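Insulinase family protease (PDB 3GO9) is a predicted protease of the insulinase (M16) family that probably hydrolyses peptide bonds. Local coordinates at residues A[265-270]-A[339-344]; A[301-306]-A[345-350]; A[358-363]-A[429-434]; A[439-444]-A[459-464]. One frame throughout, in Å; residues are numbered along the deposited sequence. Where two conformers were deposited one is given.

Contacts 1, 2 and 4 gather round helix 341-358 and one mixed sheet. Contacts 1 and 4 reach neighbouring strands of that sheet; their centres are 12 Å apart, and Ser270 N probably bonds Val442 O at 2.8 Å. Contacts 1 and 2 follow helix 341-358 and meet where Leu269 CD2 packs on Met345 CG at 3.6 Å. Helix 454-465 of contact 4 lies along this helix as well, with Ile464 CG2 3.6 Å from Arg350 CG. Contact 2 carries the zinc ligand His302. Contact 3, its centre 14 Å from that of contact 2, brings the Leu360 side chain to about 7 Å from the same zinc ion.

Contact 1: A[265-270]-A[339-344]; sequences AQDTLS and ENLTAN
Leu341 of helix 341-358 reaches strand 267-276 and spreads its two methyls over two alternate residues of that strand. CD1 packs on Leu269, 3.8 Å from its CB and 4.2 Å from its CD2. The other branch, CD2, comes 3.8 Å from Asp267 OD2, an apolar methyl against a buried carboxylate oxygen. In Leu341, CG stands trans to the backbone N (chi1 179°), beside the carbonyl carbon, and the side chain runs at about a right angle to those of both Asp267 and Leu269.

This small buried patch is the firm part of the contact. Beyond it the two segments diverge: Ala265 and Glu339 are exposed, and so are Thr342 and Ala343 on the helix, Thr342 pointing away from the strand and touching helix 454-465. The carboxylate of Asp267 has a further neighbour in Glu449, whose OE2 lies close to OD1; such a pairing of acids could favour uptake of a proton by one of them.

One turn into the helix, Asn344 ND2 is held by Thr336 OG1 and Lys313 O, which ties the helix start to the strand before it. Strand 267-276 itself runs between strands 327-336 and 440-446: Asp267 and Leu269 make backbone bonds with Thr336 and Leu334 on one side, while Thr268 and Ser270 pair with Met444 and Val442 on the other.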
loop_
_atom_site.group_PDB
_atom_site.type_symbol
_atom_site.label_atom_id
_atom_site.label_comp_id
_atom_site.label_asym_id
_atom_site.label_seq_id
_atom_site.Cartn_x
_atom_site.Cartn_y
_atom_site.Cartn_z
ATOM N N ALA A 265 -21.913 -10.934 0.013
ATOM C CA ALA A 265 -23.002 -11.733 0.650
ATOM C C ALA A 265 -24.158 -10.859 1.115
ATOM O O ALA A 265 -25.342 -11.239 1.065
ATOM C CB ALA A 265 -22.486 -12.574 1.819
ATOM N N GLN A 266 -23.810 -9.662 1.583
ATOM C CA GLN A 266 -24.793 -8.738 2.144
ATOM C C GLN A 266 -24.314 -7.325 1.852
ATOM O O GLN A 266 -23.270 -7.156 1.228
ATOM C CB GLN A 266 -24.993 -8.963 3.647
ATOM C CG GLN A 266 -23.802 -8.757 4.528
ATOM C CD GLN A 266 -22.772 -9.909 4.508
ATOM O OE1 GLN A 266 -23.005 -10.993 5.093
ATOM N NE2 GLN A 266 -21.615 -9.662 3.870
ATOM N N ASP A 267 -25.074 -6.317 2.264
ATOM C CA ASP A 267 -24.663 -4.919 1.971
ATOM C C ASP A 267 -23.418 -4.544 2.753
ATOM O O ASP A 267 -23.202 -5.028 3.851
ATOM C CB ASP A 267 -25.766 -3.902 2.319
ATOM C CG ASP A 267 -26.974 -3.972 1.403
ATOM O OD1 ASP A 267 -26.977 -4.792 0.476
ATOM O OD2 ASP A 267 -27.948 -3.217 1.622
ATOM N N THR A 268 -22.632 -3.616 2.206
ATOM C CA THR A 268 -21.711 -2.853 3.040
ATOM C C THR A 268 -21.992 -1.396 2.768
ATOM O O THR A 268 -21.847 -0.964 1.641
ATOM C CB THR A 268 -20.237 -3.138 2.720
ATOM O OG1 THR A 268 -19.970 -4.525 3.029
ATOM C CG2 THR A 268 -19.338 -2.254 3.536
ATOM N N LEU A 269 -22.443 -0.653 3.766
ATOM C CA LEU A 269 -22.452 0.788 3.668
ATOM C C LEU A 269 -21.149 1.343 4.201
ATOM O O LEU A 269 -20.792 1.103 5.366
ATOM C CB LEU A 269 -23.636 1.363 4.506
ATOM C CG LEU A 269 -23.663 2.896 4.559
ATOM C CD1 LEU A 269 -23.894 3.416 3.129
ATOM C CD2 LEU A 269 -24.751 3.411 5.477
ATOM N N SER A 270 -20.437 2.102 3.356
ATOM C CA SER A 270 -19.180 2.714 3.759
ATOM C C SER A 270 -19.419 4.217 3.941
ATOM O O SER A 270 -20.059 4.857 3.106
ATOM C CB SER A 270 -18.061 2.423 2.770
ATOM O OG SER A 270 -17.808 0.984 2.718
ATOM N N GLU A 339 -32.077 -5.603 5.066
ATOM C CA GLU A 339 -33.230 -5.505 5.961
ATOM C C GLU A 339 -32.893 -4.751 7.249
ATOM O O GLU A 339 -33.774 -4.209 7.905
ATOM C CB GLU A 339 -33.736 -6.910 6.297
ATOM C CG GLU A 339 -34.397 -7.627 5.109
ATOM C CD GLU A 339 -33.452 -8.371 4.149
ATOM O OE1 GLU A 339 -32.198 -8.331 4.295
ATOM O OE2 GLU A 339 -33.995 -8.996 3.207
ATOM N N ASN A 340 -31.611 -4.734 7.611
ATOM C CA ASN A 340 -31.140 -4.075 8.830
ATOM C C ASN A 340 -30.320 -2.812 8.547
ATOM O O ASN A 340 -29.825 -2.191 9.466
ATOM C CB ASN A 340 -30.257 -5.037 9.613
ATOM C CG ASN A 340 -30.935 -6.360 9.914
ATOM O OD1 ASN A 340 -30.445 -7.420 9.524
ATOM N ND2 ASN A 340 -32.038 -6.309 10.609
ATOM N N LEU A 341 -30.208 -2.420 7.284
ATOM C CA LEU A 341 -29.388 -1.281 6.874
ATOM C C LEU A 341 -29.725 0.039 7.566
ATOM O O LEU A 341 -28.836 0.667 8.141
ATOM C CB LEU A 341 -29.505 -1.097 5.369
ATOM C CG LEU A 341 -28.722 0.061 4.746
ATOM C CD1 LEU A 341 -27.202 0.057 4.947
ATOM C CD2 LEU A 341 -29.033 0.100 3.225
ATOM N N THR A 342 -30.978 0.471 7.488
ATOM C CA THR A 342 -31.349 1.758 8.071
ATOM C C THR A 342 -31.110 1.781 9.591
ATOM O O THR A 342 -30.541 2.728 10.101
ATOM C CB THR A 342 -32.763 2.152 7.741
ATOM O OG1 THR A 342 -32.983 2.152 6.326
ATOM C CG2 THR A 342 -33.061 3.521 8.299
ATOM N N ALA A 343 -31.469 0.719 10.297
ATOM C CA ALA A 343 -31.229 0.647 11.749
ATOM C C ALA A 343 -29.740 0.697 12.076
ATOM O O ALA A 343 -29.318 1.394 12.989
ATOM C CB ALA A 343 -31.864 -0.628 12.337
ATOM N N ASN A 344 -28.930 -0.038 11.314
ATOM C CA ASN A 344 -27.515 -0.124 11.569
ATOM C C ASN A 344 -26.771 1.166 11.223
ATOM O O ASN A 344 -25.895 1.619 11.962
ATOM C CB ASN A 344 -26.905 -1.364 10.883
ATOM C CG ASN A 344 -27.156 -2.645 11.670
ATOM O OD1 ASN A 344 -27.305 -2.580 12.891
ATOM N ND2 ASN A 344 -27.266 -3.799 10.979
#

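Contact 2: A[301-306]-A[345-350]; sequences WHIKQV and MTFVAR. With ZN (zinc ion), chain D.
The ring of Phe347 meets two side chains one turn apart on helix 283-309, Ile303 and Val306. Val306 CG1 lies at the ring edge, near its plane, 3.8 Å from both CE1 and CZ. Ile303 CG2 approaches the other flank of the ring obliquely, 4.0 Å from CE2. Phe347 and its two partners run past one another in opposite senses, and the phenyl group reaches between the helices although its CB does not aim straight at the opposing helix; CG stands trans to the backbone N (chi1 166°), which carries the ring across. A looser apolar touch, Ile303 CD1 to Val348 CG1 at 4.3 Å, extends the interface beside the ring.

The two helices flank the hairpin of strands 316-324 and 327-336 in the chain, an alpha-beta-beta-alpha order in what belongs to the peptidase M16 inactive domain family. Over these short segments their axes come within 11.0 Å and their directions differ by 130°, a steep crossing rather nearer perpendicular than antiparallel. Leu317 from the hairpin touches both Ile303 and Val348, so the sheet closes this part of the interface.

Val306 CG2 lies beside a zinc ion, 3.6 Å away and not a ligand. The ion is bound by His302 NE2 at 2.0 Å and by a water at the same distance, while Glu351 OE1, from the next turn of helix 341-358, supplies another ligand and joins the two helices through the metal. His302 CG is trans to its own backbone N (chi1 177°), directing the imidazole toward the ion.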
loop_
_atom_site.group_PDB
_atom_site.type_symbol
_atom_site.label_atom_id
_atom_site.label_comp_id
_atom_site.label_asym_id
_atom_site.label_seq_id
_atom_site.Cartn_x
_atom_site.Cartn_y
_atom_site.Cartn_z
ATOM N N TRP A 301 -12.611 2.741 17.851
ATOM C CA TRP A 301 -12.524 2.078 19.117
ATOM C C TRP A 301 -13.808 2.254 19.966
ATOM O O TRP A 301 -14.343 1.285 20.492
ATOM C CB TRP A 301 -11.313 2.659 19.822
ATOM C CG TRP A 301 -11.181 2.330 21.194
ATOM C CD1 TRP A 301 -10.800 1.138 21.714
ATOM C CD2 TRP A 301 -11.368 3.225 22.310
ATOM N NE1 TRP A 301 -10.751 1.224 23.082
ATOM C CE2 TRP A 301 -11.093 2.492 23.473
ATOM C CE3 TRP A 301 -11.740 4.579 22.429
ATOM C CZ2 TRP A 301 -11.195 3.047 24.751
ATOM C CZ3 TRP A 301 -11.836 5.127 23.694
ATOM C CH2 TRP A 301 -11.565 4.359 24.843
ATOM N N HIS A 302 -14.289 3.485 20.038
ATOM C CA HIS A 302 -15.466 3.817 20.846
ATOM C C HIS A 302 -16.708 3.139 20.288
ATOM O O HIS A 302 -17.494 2.571 21.056
ATOM C CB HIS A 302 -15.714 5.289 20.807
ATOM C CG HIS A 302 -16.933 5.705 21.541
ATOM N ND1 HIS A 302 -16.931 5.898 22.897
ATOM C CD2 HIS A 302 -18.187 5.989 21.114
ATOM C CE1 HIS A 302 -18.151 6.239 23.288
ATOM N NE2 HIS A 302 -18.934 6.291 22.228
ATOM N N ILE A 303 -16.893 3.234 18.977
ATOM C CA ILE A 303 -18.070 2.609 18.322
ATOM C C ILE A 303 -18.004 1.098 18.515
ATOM O O ILE A 303 -19.019 0.473 18.850
ATOM C CB ILE A 303 -18.256 3.000 16.848
ATOM C CG1 ILE A 303 -18.430 4.521 16.675
ATOM C CG2 ILE A 303 -19.480 2.257 16.230
ATOM C CD1 ILE A 303 -18.330 4.958 15.237
ATOM N N LYS A 304 -16.828 0.493 18.357
ATOM C CA LYS A 304 -16.710 -0.935 18.571
ATOM C C LYS A 304 -17.099 -1.329 19.962
ATOM O O LYS A 304 -17.768 -2.351 20.133
ATOM C CB LYS A 304 -15.272 -1.407 18.344
ATOM C CG LYS A 304 -14.874 -1.496 16.910
ATOM C CD LYS A 304 -13.808 -2.593 16.732
ATOM C CE LYS A 304 -12.618 -2.472 17.712
ATOM N NZ LYS A 304 -12.834 -3.264 18.978
ATOM N N GLN A 305 -16.657 -0.561 20.952
ATOM C CA GLN A 305 -16.978 -0.886 22.338
ATOM C C GLN A 305 -18.482 -0.771 22.559
ATOM O O GLN A 305 -19.046 -1.591 23.281
ATOM C CB GLN A 305 -16.313 0.044 23.351
ATOM C CG GLN A 305 -14.855 0.297 23.119
ATOM C CD GLN A 305 -14.106 0.491 24.399
ATOM O OE1 GLN A 305 -14.157 1.575 25.013
ATOM N NE2 GLN A 305 -13.393 -0.563 24.828
ATOM N N VAL A 306 -19.096 0.289 22.022
ATOM C CA VAL A 306 -20.554 0.510 22.212
ATOM C C VAL A 306 -21.283 -0.662 21.594
ATOM O O VAL A 306 -22.269 -1.149 22.156
ATOM C CB VAL A 306 -21.020 1.828 21.558
ATOM C CG1 VAL A 306 -22.545 1.952 21.621
ATOM C CG2 VAL A 306 -20.394 3.045 22.257
HETATM N N MSE A 345 -27.174 1.792 10.124
HETATM C CA MSE A 345 -26.661 3.104 9.795
HETATM C C MSE A 345 -27.015 4.142 10.870
HETATM O O MSE A 345 -26.185 4.957 11.268
HETATM C CB MSE A 345 -27.187 3.571 8.467
HETATM C CG MSE A 345 -26.663 4.934 8.065
HETATM SE SE MSE A 345 -27.471 5.702 6.438
HETATM C CE MSE A 345 -29.211 6.142 7.142
ATOM N N THR A 346 -28.260 4.086 11.342
ATOM C CA THR A 346 -28.732 4.995 12.395
ATOM C C THR A 346 -27.903 4.827 13.675
ATOM O O THR A 346 -27.519 5.823 14.318
ATOM C CB THR A 346 -30.259 4.783 12.650
ATOM O OG1 THR A 346 -30.998 5.203 11.482
ATOM C CG2 THR A 346 -30.705 5.610 13.863
ATOM N N PHE A 347 -27.603 3.578 14.033
ATOM C CA PHE A 347 -26.766 3.258 15.191
ATOM C C PHE A 347 -25.423 3.960 15.068
ATOM O O PHE A 347 -24.987 4.643 15.981
ATOM C CB PHE A 347 -26.514 1.742 15.301
ATOM C CG PHE A 347 -25.404 1.401 16.258
ATOM C CD1 PHE A 347 -25.593 1.554 17.629
ATOM C CD2 PHE A 347 -24.164 0.983 15.813
ATOM C CE1 PHE A 347 -24.572 1.258 18.528
ATOM C CE2 PHE A 347 -23.111 0.696 16.730
ATOM C CZ PHE A 347 -23.316 0.850 18.072
ATOM N N VAL A 348 -24.756 3.788 13.935
ATOM C CA VAL A 348 -23.442 4.434 13.752
ATOM C C VAL A 348 -23.563 5.972 13.683
ATOM O O VAL A 348 -22.751 6.667 14.245
ATOM C CB VAL A 348 -22.684 3.869 12.531
ATOM C CG1 VAL A 348 -21.394 4.633 12.297
ATOM C CG2 VAL A 348 -22.385 2.386 12.741
ATOM N N ALA A 349 -24.541 6.484 12.947
ATOM C CA ALA A 349 -24.689 7.932 12.748
ATOM C C ALA A 349 -24.959 8.608 14.082
ATOM O O ALA A 349 -24.489 9.708 14.347
ATOM C CB ALA A 349 -25.816 8.244 11.810
ATOM N N ARG A 350 -25.669 7.944 14.976
ATOM C CA ARG A 350 -25.894 8.584 16.284
ATOM C C ARG A 350 -24.621 8.608 17.113
ATOM O O ARG A 350 -24.396 9.553 17.879
ATOM C CB ARG A 350 -27.047 7.889 17.007
ATOM C CG ARG A 350 -28.425 8.217 16.354
ATOM C CD ARG A 350 -29.563 7.553 17.023
ATOM N NE ARG A 350 -29.080 6.332 17.642
ATOM C CZ ARG A 350 -29.411 5.893 18.844
ATOM N NH1 ARG A 350 -30.297 6.535 19.594
ATOM N NH2 ARG A 350 -28.860 4.759 19.279
HETATM ZN ZN ZN D . -20.932 6.597 22.055
HETATM O O HOH W 1 -21.338 8.539 22.176
#

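Contact 3: A[358-363]-A[429-434]; sequences NGLSQA and RELKQQ
Leu431 leans from helix 424-435 onto the turn that follows helix 341-358, touching Gly359 and Leu360. Its CB points at the turn but stays 5.2 Å from the nearest carbon of the glycine, Gly359 CA. From there CG lies beside the backbone N, trans to the carbonyl carbon, and the second torsion extends the chain (chi2 166°) to set CD1 as the leading atom. CD1 makes both contacts across the interface: it is 4.3 Å from Gly359 CA and 4.1 Å from Leu360 CG. The other methyl, CD2, branches away from the turn, while the side chain as a whole also touches Leu299 of helix 283-309. Leu360 crosses Leu431 at about a right angle, so the contact amounts to one methyl set against a backbone carbon and the branch point of the other leucine.

Gly359 has a positive phi of 67°, a value that glycine adopts readily, where the chain leaves the helix. Ser361 then stands at the N-cap of helix 362-377; its side chain caps a backbone N and its own N bonds Glu364 OE1, the reciprocal pattern of a capping box.

Helix 424-435 holds this turn by polar bonds too. Asn428 OD1 accepts from Leu360 N, and Lys432 NZ bonds Arg356 O and Ala357 O near the end of helix 341-358. On the adjoining helix 283-309, Ser292 binds Glu430 and Gln434, so helix 424-435 bridges that helix and the turn joining helices 341-358 and 362-377.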
loop_
_atom_site.group_PDB
_atom_site.type_symbol
_atom_site.label_atom_id
_atom_site.label_comp_id
_atom_site.label_asym_id
_atom_site.label_seq_id
_atom_site.Cartn_x
_atom_site.Cartn_y
_atom_site.Cartn_z
ATOM N N ASN A 358 -19.554 16.085 21.504
ATOM C CA ASN A 358 -19.036 15.951 22.856
ATOM C C ASN A 358 -17.747 15.177 23.033
ATOM O O ASN A 358 -17.097 15.282 24.094
ATOM C CB ASN A 358 -20.133 15.319 23.705
ATOM C CG ASN A 358 -21.371 16.207 23.781
ATOM O OD1 ASN A 358 -22.511 15.747 23.627
ATOM N ND2 ASN A 358 -21.140 17.495 24.011
ATOM N N GLY A 359 -17.360 14.395 22.036
ATOM C CA GLY A 359 -16.151 13.641 22.092
ATOM C C GLY A 359 -16.132 12.546 23.115
ATOM O O GLY A 359 -17.189 12.052 23.566
ATOM N N LEU A 360 -14.926 12.190 23.479
ATOM C CA LEU A 360 -14.654 11.177 24.472
ATOM C C LEU A 360 -14.865 11.781 25.850
ATOM O O LEU A 360 -14.674 12.979 26.062
ATOM C CB LEU A 360 -13.220 10.699 24.329
ATOM C CG LEU A 360 -12.821 9.930 23.083
ATOM C CD1 LEU A 360 -11.477 9.259 23.357
ATOM C CD2 LEU A 360 -13.882 8.900 22.709
ATOM N N SER A 361 -15.236 10.928 26.792
ATOM C CA SER A 361 -15.151 11.286 28.211
ATOM C C SER A 361 -13.703 11.252 28.684
ATOM O O SER A 361 -12.829 10.650 28.049
ATOM C CB SER A 361 -15.959 10.303 29.070
ATOM O OG SER A 361 -15.348 9.051 29.071
ATOM N N GLN A 362 -13.445 11.851 29.833
ATOM C CA GLN A 362 -12.106 11.813 30.377
ATOM C C GLN A 362 -11.694 10.394 30.662
ATOM O O GLN A 362 -10.550 10.023 30.468
ATOM C CB GLN A 362 -12.032 12.630 31.675
ATOM C CG GLN A 362 -10.608 12.715 32.260
ATOM C CD GLN A 362 -9.700 13.577 31.422
ATOM O OE1 GLN A 362 -9.999 14.750 31.161
ATOM N NE2 GLN A 362 -8.587 12.995 30.973
ATOM N N ALA A 363 -12.628 9.578 31.169
ATOM C CA ALA A 363 -12.290 8.193 31.487
ATOM C C ALA A 363 -11.948 7.396 30.229
ATOM O O ALA A 363 -11.007 6.592 30.223
ATOM C CB ALA A 363 -13.451 7.514 32.243
ATOM N N ARG A 429 -11.328 18.137 20.015
ATOM C CA ARG A 429 -11.386 19.103 18.924
ATOM C C ARG A 429 -11.114 18.457 17.576
ATOM O O ARG A 429 -11.804 18.774 16.617
ATOM C CB ARG A 429 -10.413 20.246 19.151
ATOM C CG ARG A 429 -10.356 21.267 18.039
ATOM C CD ARG A 429 -11.682 21.976 17.846
ATOM N NE ARG A 429 -12.076 22.723 19.070
ATOM C CZ ARG A 429 -13.209 23.412 19.241
ATOM N NH1 ARG A 429 -14.134 23.514 18.290
ATOM N NH2 ARG A 429 -13.406 24.048 20.404
ATOM N N GLU A 430 -10.098 17.594 17.528
ATOM C CA GLU A 430 -9.724 16.851 16.300
ATOM C C GLU A 430 -10.922 15.978 15.871
ATOM O O GLU A 430 -11.346 16.000 14.697
ATOM C CB GLU A 430 -8.483 16.021 16.578
ATOM C CG GLU A 430 -7.948 15.256 15.418
ATOM C CD GLU A 430 -7.406 16.106 14.304
ATOM O OE1 GLU A 430 -6.729 17.103 14.592
ATOM O OE2 GLU A 430 -7.640 15.741 13.113
ATOM N N LEU A 431 -11.533 15.304 16.820
ATOM C CA LEU A 431 -12.730 14.513 16.517
ATOM C C LEU A 431 -13.845 15.376 15.926
ATOM O O LEU A 431 -14.506 14.986 14.935
ATOM C CB LEU A 431 -13.250 13.796 17.774
ATOM C CG LEU A 431 -12.644 12.478 18.152
ATOM C CD1 LEU A 431 -13.051 12.136 19.586
ATOM C CD2 LEU A 431 -13.039 11.375 17.141
ATOM N N LYS A 432 -14.080 16.525 16.559
ATOM C CA LYS A 432 -15.123 17.415 16.117
ATOM C C LYS A 432 -14.820 17.875 14.692
ATOM O O LYS A 432 -15.686 17.867 13.830
ATOM C CB LYS A 432 -15.229 18.617 17.055
ATOM C CG LYS A 432 -16.342 19.571 16.618
ATOM C CD LYS A 432 -16.484 20.833 17.423
ATOM C CE LYS A 432 -16.842 20.562 18.855
ATOM N NZ LYS A 432 -18.204 20.052 19.033
ATOM N N GLN A 433 -13.573 18.282 14.456
ATOM C CA GLN A 433 -13.159 18.774 13.131
ATOM C C GLN A 433 -13.324 17.719 12.025
ATOM O O GLN A 433 -13.928 17.987 10.994
ATOM C CB GLN A 433 -11.732 19.274 13.180
ATOM C CG GLN A 433 -11.647 20.618 13.851
ATOM C CD GLN A 433 -10.265 20.992 14.334
ATOM O OE1 GLN A 433 -9.334 20.164 14.406
ATOM N NE2 GLN A 433 -10.123 22.288 14.720
ATOM N N GLN A 434 -12.850 16.519 12.294
ATOM C CA GLN A 434 -12.978 15.402 11.350
ATOM C C GLN A 434 -14.434 15.094 11.030
ATOM O O GLN A 434 -14.825 14.916 9.880
ATOM C CB GLN A 434 -12.328 14.150 11.908
ATOM C CG GLN A 434 -10.856 14.169 11.704
ATOM C CD GLN A 434 -10.175 12.970 12.294
ATOM O OE1 GLN A 434 -10.824 11.989 12.670
ATOM N NE2 GLN A 434 -8.853 13.032 12.379
#

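Contact 4: A[439-444]-A[459-464]; sequences TTLVLM and EIYNGI
The last strand and helix of the modelled chain, 440-446 and 454-465, are joined by a short connection, and the helix packs against the mixed sheet that the strand belongs to. Tyr461 makes the helix side of this contact. Its CG is trans to the backbone N (chi1 180°), sending the ring toward the sheet, where Thr439, just before the strand, and Leu441 in it receive the ring.

Leu441 places CD2 over one face of the ring, while its CD1 lies 4.2 Å from Tyr461 CB; the leucine crosses the ring obliquely near its base. Thr439 meets the far end: its CG2 approaches at a slant, 3.5 Å from Tyr461 CZ and a close 3.2 Å from Tyr461 OH. The threonine hydroxyl is turned to other work, with OG1 bonded to Met272 O on the adjacent strand 267-276, which leaves the methyl for the tyrosine.

Helix 454-465 also lies against helix 341-358 through Ile460 and Ile464. At the phenol end, a water lying in the ring plane sits 2.8 Å from Tyr461 OH and accepts a hydrogen bond from Thr439 N at 2.9 Å.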
loop_
_atom_site.group_PDB
_atom_site.type_symbol
_atom_site.label_atom_id
_atom_site.label_comp_id
_atom_site.label_asym_id
_atom_site.label_seq_id
_atom_site.Cartn_x
_atom_site.Cartn_y
_atom_site.Cartn_z
ATOM N N THR A 439 -19.383 13.109 5.529
ATOM C CA THR A 439 -19.020 11.824 4.957
ATOM C C THR A 439 -19.646 11.678 3.568
ATOM O O THR A 439 -20.541 12.446 3.146
ATOM C CB THR A 439 -19.474 10.651 5.878
ATOM O OG1 THR A 439 -18.690 9.502 5.560
ATOM C CG2 THR A 439 -20.951 10.376 5.723
ATOM N N THR A 440 -19.126 10.676 2.834
ATOM C CA THR A 440 -19.661 10.250 1.577
ATOM C C THR A 440 -20.200 8.854 1.762
ATOM O O THR A 440 -19.452 7.982 2.216
ATOM C CB THR A 440 -18.598 10.276 0.510
ATOM O OG1 THR A 440 -18.157 11.641 0.346
ATOM C CG2 THR A 440 -19.124 9.754 -0.813
ATOM N N LEU A 441 -21.465 8.650 1.427
ATOM C CA LEU A 441 -22.102 7.341 1.588
ATOM C C LEU A 441 -21.924 6.488 0.363
ATOM O O LEU A 441 -22.437 6.811 -0.719
ATOM C CB LEU A 441 -23.584 7.443 1.907
ATOM C CG LEU A 441 -23.998 8.295 3.082
ATOM C CD1 LEU A 441 -25.552 8.266 3.245
ATOM C CD2 LEU A 441 -23.292 7.832 4.332
ATOM N N VAL A 442 -21.272 5.346 0.540
ATOM C CA VAL A 442 -21.056 4.425 -0.565
ATOM C C VAL A 442 -21.672 3.080 -0.180
ATOM O O VAL A 442 -21.158 2.404 0.693
ATOM C CB VAL A 442 -19.578 4.286 -0.877
ATOM C CG1 VAL A 442 -19.430 3.213 -2.005
ATOM C CG2 VAL A 442 -18.944 5.641 -1.260
ATOM N N LEU A 443 -22.731 2.699 -0.858
ATOM C CA LEU A 443 -23.473 1.465 -0.527
ATOM C C LEU A 443 -23.147 0.432 -1.571
ATOM O O LEU A 443 -23.502 0.630 -2.739
ATOM C CB LEU A 443 -24.962 1.701 -0.555
ATOM C CG LEU A 443 -25.791 0.458 -0.172
ATOM C CD1 LEU A 443 -25.526 -0.027 1.243
ATOM C CD2 LEU A 443 -27.226 0.744 -0.368
HETATM N N MSE A 444 -22.573 -0.682 -1.134
HETATM C CA MSE A 444 -22.374 -1.809 -2.052
HETATM C C MSE A 444 -23.547 -2.759 -1.810
HETATM O O MSE A 444 -23.851 -3.058 -0.666
HETATM C CB MSE A 444 -21.087 -2.529 -1.763
HETATM C CG MSE A 444 -19.983 -1.656 -1.306
HETATM SE SE MSE A 444 -19.245 -0.606 -2.772
HETATM C CE MSE A 444 -18.198 -2.145 -3.304
ATOM N N GLU A 459 -30.850 11.367 3.229
ATOM C CA GLU A 459 -31.737 12.254 3.981
ATOM C C GLU A 459 -31.876 11.836 5.442
ATOM O O GLU A 459 -31.772 12.680 6.345
ATOM C CB GLU A 459 -33.109 12.320 3.313
ATOM C CG GLU A 459 -33.082 12.973 1.931
ATOM C CD GLU A 459 -34.461 13.059 1.310
ATOM O OE1 GLU A 459 -35.474 12.947 2.045
ATOM O OE2 GLU A 459 -34.539 13.245 0.088
ATOM N N ILE A 460 -32.085 10.527 5.666
ATOM C CA ILE A 460 -32.156 9.938 7.009
ATOM C C ILE A 460 -30.871 10.224 7.785
ATOM O O ILE A 460 -30.889 10.710 8.913
ATOM C CB ILE A 460 -32.434 8.405 6.931
ATOM C CG1 ILE A 460 -33.863 8.138 6.453
ATOM C CG2 ILE A 460 -32.218 7.708 8.267
ATOM C CD1 ILE A 460 -34.147 6.665 6.094
ATOM N N TYR A 461 -29.742 9.963 7.146
ATOM C CA TYR A 461 -28.430 10.227 7.702
ATOM C C TYR A 461 -28.274 11.706 8.042
ATOM O O TYR A 461 -27.829 12.066 9.146
ATOM C CB TYR A 461 -27.326 9.789 6.710
ATOM C CG TYR A 461 -25.936 10.043 7.234
ATOM C CD1 TYR A 461 -25.281 9.115 8.031
ATOM C CD2 TYR A 461 -25.247 11.210 6.916
ATOM C CE1 TYR A 461 -24.020 9.367 8.509
ATOM C CE2 TYR A 461 -24.009 11.459 7.367
ATOM C CZ TYR A 461 -23.387 10.540 8.179
ATOM O OH TYR A 461 -22.133 10.754 8.647
ATOM N N ASN A 462 -28.630 12.569 7.094
ATOM C CA ASN A 462 -28.531 14.025 7.354
ATOM C C ASN A 462 -29.340 14.453 8.579
ATOM O O ASN A 462 -28.917 15.313 9.348
ATOM C CB ASN A 462 -28.963 14.814 6.122
ATOM C CG ASN A 462 -27.946 14.732 5.002
ATOM O OD1 ASN A 462 -26.800 14.279 5.196
ATOM N ND2 ASN A 462 -28.350 15.186 3.812
ATOM N N GLY A 463 -30.485 13.808 8.782
ATOM C CA GLY A 463 -31.330 14.114 9.942
ATOM C C GLY A 463 -30.598 13.891 11.258
ATOM O O GLY A 463 -30.660 14.710 12.167
ATOM N N ILE A 464 -29.858 12.783 11.334
ATOM C CA ILE A 464 -29.144 12.426 12.566
ATOM C C ILE A 464 -27.955 13.333 12.779
ATOM O O ILE A 464 -27.633 13.714 13.909
ATOM C CB ILE A 464 -28.697 10.959 12.545
ATOM C CG1 ILE A 464 -29.917 10.032 12.494
ATOM C CG2 ILE A 464 -27.803 10.644 13.757
ATOM C CD1 ILE A 464 -29.599 8.668 11.904
HETATM O O HOH W 2 -21.096 13.207 7.895
#